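Local coordinates for methyltransferase 1 (Methanosarcina barkeri, PDB 2I2X), which transfers the methyl group of methanol to the cob(I)amide carried by its partner protein MtaC, the zinc-dependent first step of methanogenesis from methanol, at residues 63-74 / 108-118. Residues are numbered along the deposited sequence; the frame is centred on the assembly and turned at random.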
ATOM      1  N   GLU A  63       8.420   1.231  18.577  1.00 12.39           N
ATOM      2  CA  GLU A  63       7.326   1.753  19.388  1.00 12.56           C
ATOM      3  C   GLU A  63       6.342   2.522  18.534  1.00 12.06           C
ATOM      4  O   GLU A  63       5.131   2.425  18.731  1.00 12.54           O
ATOM      5  CB  GLU A  63       7.839   2.620  20.527  1.00 12.40           C
ATOM      6  CG  GLU A  63       8.342   1.768  21.662  1.00 15.60           C
ATOM      7  CD  GLU A  63       8.824   2.550  22.861  1.00 17.62           C
ATOM      8  OE1 GLU A  63       9.463   3.603  22.699  1.00 19.81           O
ATOM      9  OE2 GLU A  63       8.581   2.084  23.987  1.00 19.42           O
ATOM     10  N   ARG A  64       6.847   3.277  17.576  1.00 11.70           N
ATOM     11  CA  ARG A  64       5.955   4.059  16.739  1.00 12.12           C
ATOM     12  C   ARG A  64       5.126   3.117  15.868  1.00 11.48           C
ATOM     13  O   ARG A  64       3.921   3.331  15.704  1.00 10.88           O
ATOM     14  CB  ARG A  64       6.737   5.061  15.883  1.00 12.98           C
ATOM     15  CG  ARG A  64       7.197   6.286  16.648  1.00 15.13           C
ATOM     16  CD  ARG A  64       8.239   7.077  15.867  1.00 20.63           C
ATOM     17  NE  ARG A  64       8.476   8.333  16.562  1.00 26.59           N
ATOM     18  CZ  ARG A  64       9.362   9.263  16.226  1.00 29.31           C
ATOM     19  NH1 ARG A  64      10.155   9.099  15.171  1.00 29.90           N
ATOM     20  NH2 ARG A  64       9.435  10.376  16.967  1.00 29.54           N
ATOM     21  N   ILE A  65       5.782   2.071  15.349  1.00 10.69           N
ATOM     22  CA  ILE A  65       5.150   1.087  14.476  1.00 10.21           C
ATOM     23  C   ILE A  65       4.011   0.421  15.254  1.00 10.29           C
ATOM     24  O   ILE A  65       2.873   0.343  14.768  1.00 10.29           O
ATOM     25  CB  ILE A  65       6.183   0.037  13.944  1.00 10.05           C
ATOM     26  CG1 ILE A  65       7.127   0.663  12.899  1.00  9.68           C
ATOM     27  CG2 ILE A  65       5.486  -1.143  13.331  1.00  8.63           C
ATOM     28  CD1 ILE A  65       8.447  -0.124  12.683  1.00  3.05           C
ATOM     29  N   THR A  66       4.319   0.009  16.486  1.00  9.77           N
ATOM     30  CA  THR A  66       3.416  -0.768  17.295  1.00  9.50           C
ATOM     31  C   THR A  66       2.213   0.081  17.670  1.00  9.85           C
ATOM     32  O   THR A  66       1.062  -0.352  17.529  1.00 10.60           O
ATOM     33  CB  THR A  66       4.103  -1.321  18.561  1.00  9.39           C
ATOM     34  OG1 THR A  66       5.315  -1.987  18.195  1.00 10.13           O
ATOM     35  CG2 THR A  66       3.209  -2.306  19.278  1.00  7.59           C
ATOM     36  N   THR A  67       2.473   1.291  18.133  1.00  9.48           N
ATOM     37  CA  THR A  67       1.395   2.188  18.448  1.00  9.09           C
ATOM     38  C   THR A  67       0.544   2.421  17.216  1.00  9.11           C
ATOM     39  O   THR A  67      -0.652   2.331  17.302  1.00  9.80           O
ATOM     40  CB  THR A  67       1.921   3.507  19.053  1.00  9.42           C
ATOM     41  OG1 THR A  67       2.550   3.205  20.311  1.00 11.39           O
ATOM     42  CG2 THR A  67       0.796   4.514  19.262  1.00  4.85           C
ATOM     43  N   ASP A  68       1.142   2.687  16.068  1.00  9.13           N
ATOM     44  CA  ASP A  68       0.355   2.996  14.866  1.00  9.74           C
ATOM     45  C   ASP A  68      -0.610   1.888  14.412  1.00  9.61           C
ATOM     46  O   ASP A  68      -1.772   2.150  14.040  1.00  9.84           O
ATOM     47  CB  ASP A  68       1.286   3.364  13.719  1.00 10.00           C
ATOM     48  CG  ASP A  68       1.868   4.749  13.876  1.00 12.20           C
ATOM     49  OD1 ASP A  68       1.544   5.431  14.884  1.00 14.36           O
ATOM     50  OD2 ASP A  68       2.661   5.155  12.999  1.00 13.61           O
ATOM     51  N   VAL A  69      -0.109   0.663  14.462  1.00  9.26           N
ATOM     52  CA  VAL A  69      -0.870  -0.534  14.181  1.00  9.12           C
ATOM     53  C   VAL A  69      -2.014  -0.738  15.181  1.00  9.71           C
ATOM     54  O   VAL A  69      -3.170  -0.929  14.770  1.00 10.47           O
ATOM     55  CB  VAL A  69       0.058  -1.795  14.235  1.00  9.40           C
ATOM     56  CG1 VAL A  69      -0.763  -3.056  14.071  1.00  7.67           C
ATOM     57  CG2 VAL A  69       1.153  -1.718  13.184  1.00  6.89           C
ATOM     58  N   MET A  70      -1.719  -0.725  16.483  1.00  9.20           N
ATOM     59  CA  MET A  70      -2.780  -1.010  17.457  1.00  9.81           C
ATOM     60  C   MET A  70      -3.895   0.072  17.355  1.00  9.69           C
ATOM     61  O   MET A  70      -5.085  -0.226  17.378  1.00  9.14           O
ATOM     62  CB  MET A  70      -2.233  -1.120  18.894  1.00  9.58           C
ATOM     63  CG  MET A  70      -1.164  -2.232  19.141  1.00 10.08           C
ATOM     64  SD  MET A  70      -1.709  -3.906  18.681  1.00 10.87           S
ATOM     65  CE  MET A  70      -3.158  -4.190  19.707  1.00  8.54           C
ATOM     66  N   GLU A  71      -3.480   1.320  17.215  1.00  9.43           N
ATOM     67  CA  GLU A  71      -4.395   2.424  17.131  1.00 10.04           C
ATOM     68  C   GLU A  71      -5.328   2.191  15.936  1.00  9.50           C
ATOM     69  O   GLU A  71      -6.546   2.211  16.086  1.00  9.80           O
ATOM     70  CB  GLU A  71      -3.606   3.751  17.047  1.00 10.38           C
ATOM     71  CG  GLU A  71      -4.451   5.032  17.052  1.00 12.16           C
ATOM     72  CD  GLU A  71      -5.328   5.211  18.305  1.00 14.93           C
ATOM     73  OE1 GLU A  71      -5.028   4.601  19.372  1.00 12.33           O
ATOM     74  OE2 GLU A  71      -6.326   5.980  18.195  1.00 15.86           O
ATOM     75  N   ARG A  72      -4.768   1.881  14.773  1.00  8.64           N
ATOM     76  CA  ARG A  72      -5.608   1.675  13.620  1.00  7.64           C
ATOM     77  C   ARG A  72      -6.611   0.551  13.806  1.00  7.28           C
ATOM     78  O   ARG A  72      -7.769   0.688  13.432  1.00  7.39           O
ATOM     79  CB  ARG A  72      -4.798   1.411  12.356  1.00  7.45           C
ATOM     80  CG  ARG A  72      -5.734   1.445  11.139  1.00  8.09           C
ATOM     81  CD  ARG A  72      -6.200   2.923  10.855  1.00  9.65           C
ATOM     82  NE  ARG A  72      -5.998   3.081   9.443  1.00 11.91           N
ATOM     83  CZ  ARG A  72      -5.286   4.016   8.854  1.00 11.89           C
ATOM     84  NH1 ARG A  72      -4.776   5.021   9.521  1.00 12.42           N
ATOM     85  NH2 ARG A  72      -5.151   3.952   7.551  1.00 14.74           N
ATOM     86  N   MET A  73      -6.160  -0.572  14.356  1.00  6.91           N
ATOM     87  CA  MET A  73      -7.013  -1.736  14.495  1.00  6.54           C
ATOM     88  C   MET A  73      -8.242  -1.385  15.320  1.00  6.82           C
ATOM     89  O   MET A  73      -9.347  -1.787  14.962  1.00  7.15           O
ATOM     90  CB  MET A  73      -6.260  -2.914  15.118  1.00  6.78           C
ATOM     91  CG  MET A  73      -5.157  -3.544  14.245  1.00  6.83           C
ATOM     92  SD  MET A  73      -5.670  -3.912  12.550  1.00  9.65           S
ATOM     93  CE  MET A  73      -6.235  -5.513  12.852  1.00 11.11           C
ATOM     94  N   VAL A  74      -8.072  -0.618  16.395  1.00  6.39           N
ATOM     95  CA  VAL A  74      -9.201  -0.344  17.277  1.00  6.49           C
ATOM     96  C   VAL A  74     -10.100   0.741  16.662  1.00  6.79           C
ATOM     97  O   VAL A  74     -11.305   0.743  16.877  1.00  6.33           O
ATOM     98  CB  VAL A  74      -8.786  -0.043  18.779  1.00  6.46           C
ATOM     99  CG1 VAL A  74      -7.959  -1.234  19.382  1.00  7.16           C
ATOM    100  CG2 VAL A  74      -8.016   1.248  18.894  1.00  4.20           C
ATOM    101  N   ILE A 108       3.228  -1.993  24.839  1.00 13.62           N
ATOM    102  CA  ILE A 108       2.167  -1.250  24.164  1.00 14.23           C
ATOM    103  C   ILE A 108       0.969  -2.166  23.849  1.00 15.17           C
ATOM    104  O   ILE A 108      -0.194  -1.783  24.083  1.00 15.80           O
ATOM    105  CB  ILE A 108       2.700  -0.573  22.894  1.00 14.17           C
ATOM    106  CG1 ILE A 108       3.636   0.581  23.283  1.00 12.66           C
ATOM    107  CG2 ILE A 108       1.563  -0.159  21.966  1.00 12.75           C
ATOM    108  CD1 ILE A 108       4.653   0.932  22.217  1.00 12.17           C
ATOM    109  N   MET A 109       1.262  -3.372  23.361  1.00 14.91           N
ATOM    110  CA  MET A 109       0.232  -4.341  22.993  1.00 15.06           C
ATOM    111  C   MET A 109      -0.634  -4.666  24.180  1.00 15.36           C
ATOM    112  O   MET A 109      -1.854  -4.807  24.031  1.00 15.65           O
ATOM    113  CB  MET A 109       0.839  -5.632  22.406  1.00 14.82           C
ATOM    114  CG  MET A 109       1.501  -5.453  21.041  1.00 13.77           C
ATOM    115  SD  MET A 109       2.232  -6.989  20.421  1.00 15.23           S
ATOM    116  CE  MET A 109       3.446  -6.288  19.335  1.00 17.12           C
ATOM    117  N   GLU A 110      -0.012  -4.771  25.358  1.00 16.33           N
ATOM    118  CA  GLU A 110      -0.744  -4.998  26.636  1.00 16.78           C
ATOM    119  C   GLU A 110      -1.643  -3.834  26.979  1.00 16.33           C
ATOM    120  O   GLU A 110      -2.802  -4.041  27.325  1.00 16.57           O
ATOM    121  CB  GLU A 110       0.197  -5.278  27.802  1.00 16.52           C
ATOM    122  CG  GLU A 110       0.640  -6.737  27.855  1.00 19.57           C
ATOM    123  CD  GLU A 110       2.043  -6.987  28.466  1.00 20.64           C
ATOM    124  OE1 GLU A 110       2.854  -6.062  28.670  1.00 20.32           O
ATOM    125  OE2 GLU A 110       2.337  -8.164  28.728  1.00 24.72           O
ATOM    126  N   LYS A 111      -1.125  -2.616  26.868  1.00 15.88           N
ATOM    127  CA  LYS A 111      -1.942  -1.457  27.146  1.00 16.40           C
ATOM    128  C   LYS A 111      -3.248  -1.490  26.293  1.00 15.79           C
ATOM    129  O   LYS A 111      -4.339  -1.247  26.827  1.00 15.41           O
ATOM    130  CB  LYS A 111      -1.133  -0.153  26.976  1.00 17.32           C
ATOM    131  CG  LYS A 111      -1.937   1.153  27.249  1.00 21.65           C
ATOM    132  CD  LYS A 111      -1.272   2.450  26.700  1.00 27.88           C
ATOM    133  CE  LYS A 111      -2.300   3.635  26.459  1.00 31.03           C
ATOM    134  NZ  LYS A 111      -2.843   3.747  25.026  1.00 31.14           N
ATOM    135  N   TYR A 112      -3.140  -1.829  24.999  1.00 14.61           N
ATOM    136  CA  TYR A 112      -4.305  -1.875  24.114  1.00 13.99           C
ATOM    137  C   TYR A 112      -5.211  -3.038  24.426  1.00 14.34           C
ATOM    138  O   TYR A 112      -6.434  -2.891  24.408  1.00 14.31           O
ATOM    139  CB  TYR A 112      -3.910  -1.910  22.634  1.00 13.27           C
ATOM    140  CG  TYR A 112      -3.642  -0.551  22.069  1.00 12.57           C
ATOM    141  CD1 TYR A 112      -2.400   0.071  22.261  1.00  9.22           C
ATOM    142  CD2 TYR A 112      -4.642   0.147  21.362  1.00 12.50           C
ATOM    143  CE1 TYR A 112      -2.146   1.325  21.764  1.00  8.67           C
ATOM    144  CE2 TYR A 112      -4.404   1.419  20.866  1.00 10.00           C
ATOM    145  CZ  TYR A 112      -3.145   1.999  21.063  1.00 10.47           C
ATOM    146  OH  TYR A 112      -2.878   3.252  20.568  1.00 11.06           O
ATOM    147  N   HIS A 113      -4.616  -4.199  24.695  1.00 14.94           N
ATOM    148  CA  HIS A 113      -5.410  -5.373  25.046  1.00 15.45           C
ATOM    149  C   HIS A 113      -6.205  -5.108  26.343  1.00 16.10           C
ATOM    150  O   HIS A 113      -7.389  -5.434  26.406  1.00 16.59           O
ATOM    151  CB  HIS A 113      -4.551  -6.642  25.136  1.00 14.86           C
ATOM    152  CG  HIS A 113      -5.298  -7.848  25.630  1.00 15.65           C
ATOM    153  ND1 HIS A 113      -5.097  -8.388  26.887  1.00 14.07           N
ATOM    154  CD2 HIS A 113      -6.266  -8.602  25.046  1.00 14.61           C
ATOM    155  CE1 HIS A 113      -5.903  -9.426  27.051  1.00 15.01           C
ATOM    156  NE2 HIS A 113      -6.621  -9.578  25.948  1.00 15.40           N
ATOM    157  N   ASP A 114      -5.570  -4.490  27.342  1.00 16.54           N
ATOM    158  CA  ASP A 114      -6.241  -4.170  28.602  1.00 17.67           C
ATOM    159  C   ASP A 114      -7.415  -3.202  28.425  1.00 17.58           C
ATOM    160  O   ASP A 114      -8.497  -3.451  28.959  1.00 17.54           O
ATOM    161  CB  ASP A 114      -5.257  -3.652  29.659  1.00 17.82           C
ATOM    162  CG  ASP A 114      -4.243  -4.716  30.101  1.00 20.86           C
ATOM    163  OD1 ASP A 114      -4.512  -5.932  29.950  1.00 24.32           O
ATOM    164  OD2 ASP A 114      -3.161  -4.341  30.617  1.00 23.72           O
ATOM    165  N   GLU A 115      -7.211  -2.129  27.665  1.00 17.70           N
ATOM    166  CA  GLU A 115      -8.264  -1.140  27.412  1.00 18.19           C
ATOM    167  C   GLU A 115      -9.423  -1.608  26.553  1.00 17.25           C
ATOM    168  O   GLU A 115     -10.584  -1.370  26.901  1.00 17.49           O
ATOM    169  CB  GLU A 115      -7.694   0.072  26.722  1.00 19.25           C
ATOM    170  CG  GLU A 115      -7.445   1.221  27.638  1.00 26.92           C
ATOM    171  CD  GLU A 115      -8.003   2.505  27.052  1.00 34.07           C
ATOM    172  OE1 GLU A 115      -9.218   2.780  27.280  1.00 34.24           O
ATOM    173  OE2 GLU A 115      -7.210   3.219  26.369  1.00 37.25           O
ATOM    174  N   TYR A 116      -9.116  -2.246  25.421  1.00 15.39           N
ATOM    175  CA  TYR A 116     -10.140  -2.536  24.439  1.00 13.74           C
ATOM    176  C   TYR A 116     -10.505  -4.013  24.301  1.00 12.61           C
ATOM    177  O   TYR A 116     -11.519  -4.328  23.696  1.00 11.83           O
ATOM    178  CB  TYR A 116      -9.700  -2.015  23.072  1.00 14.20           C
ATOM    179  CG  TYR A 116      -9.285  -0.549  23.000  1.00 13.92           C
ATOM    180  CD1 TYR A 116     -10.236   0.463  22.821  1.00 14.25           C
ATOM    181  CD2 TYR A 116      -7.941  -0.182  23.079  1.00 12.61           C
ATOM    182  CE1 TYR A 116      -9.855   1.812  22.740  1.00 12.64           C
ATOM    183  CE2 TYR A 116      -7.548   1.150  22.989  1.00 12.25           C
ATOM    184  CZ  TYR A 116      -8.514   2.146  22.825  1.00 12.99           C
ATOM    185  OH  TYR A 116      -8.123   3.462  22.741  1.00 11.20           O
ATOM    186  N   GLY A 117      -9.669  -4.919  24.829  1.00 11.96           N
ATOM    187  CA  GLY A 117      -9.854  -6.369  24.622  1.00 10.00           C
ATOM    188  C   GLY A 117      -9.584  -6.911  23.212  1.00  9.99           C
ATOM    189  O   GLY A 117     -10.074  -7.975  22.858  1.00  9.77           O
ATOM    190  N   ILE A 118      -8.809  -6.185  22.402  1.00  8.89           N
ATOM    191  CA  ILE A 118      -8.351  -6.683  21.127  1.00  8.23           C
ATOM    192  C   ILE A 118      -7.327  -7.816  21.360  1.00  8.67           C
ATOM    193  O   ILE A 118      -6.434  -7.686  22.188  1.00  7.82           O
ATOM    194  CB  ILE A 118      -7.707  -5.540  20.277  1.00  8.35           C
ATOM    195  CG1 ILE A 118      -7.211  -6.071  18.930  1.00  6.83           C
ATOM    196  CG2 ILE A 118      -6.584  -4.810  21.054  1.00  7.77           C
ATOM    197  CD1 ILE A 118      -6.779  -4.985  17.973  1.00  4.31           C
TER
HETATM  198  O   HOH W   1      -6.028   4.526  22.052  1.00 11.87           O
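Glu71 OE1 takes two partners: the phenol of Tyr112, whose OH donates to it over 2.8 Å, and a water that donates from 2.9 Å and also lies beside Tyr116 OH. The phenol meets the anti lone pair, on the side away from OE2, and the carboxylate stands 68° from the ring plane; OE2 is held by Gln75 of the same helix. With CG anti to the backbone N (chi1 -176°) and a bend at chi2, the acid swings back toward the tyrosine from a CB that does not face it. Tyr112 is a knob in the hole formed by Thr67, Met70, Glu71 and Val74. Met70 CB sits over the centre of its ring, a CH-pi contact 3.5 Å from the centroid, while Met70 CE folds on to reach Ile118 CG2 at 3.7 Å. A phenylalanine in place of Tyr112 would probably leave Glu71 OE1 with the water alone of these two partners, and the carboxylate freer to turn. Helices 55-76 and 95-116 are neighbours on the outside of the TIM barrel; here segments 63-74 and 108-116 run nearly parallel, 18° apart, as expected of successive beta-alpha units, and Met70 and Met109 also touch strand 119-126 beneath. Upstream, Ile108 CD1 packs 3.6 Å from Thr67 OG1, and its CG2 meets Thr66 CG2. Downstream, Gly117 leaves the helix with positive phi and the chain turns so that Ile118 CD1 reaches Met73 CB at 3.6 Å. Val74 covers one face of Tyr116 by CH-pi contact, and Leu234 of the second MtaB subunit packs on both.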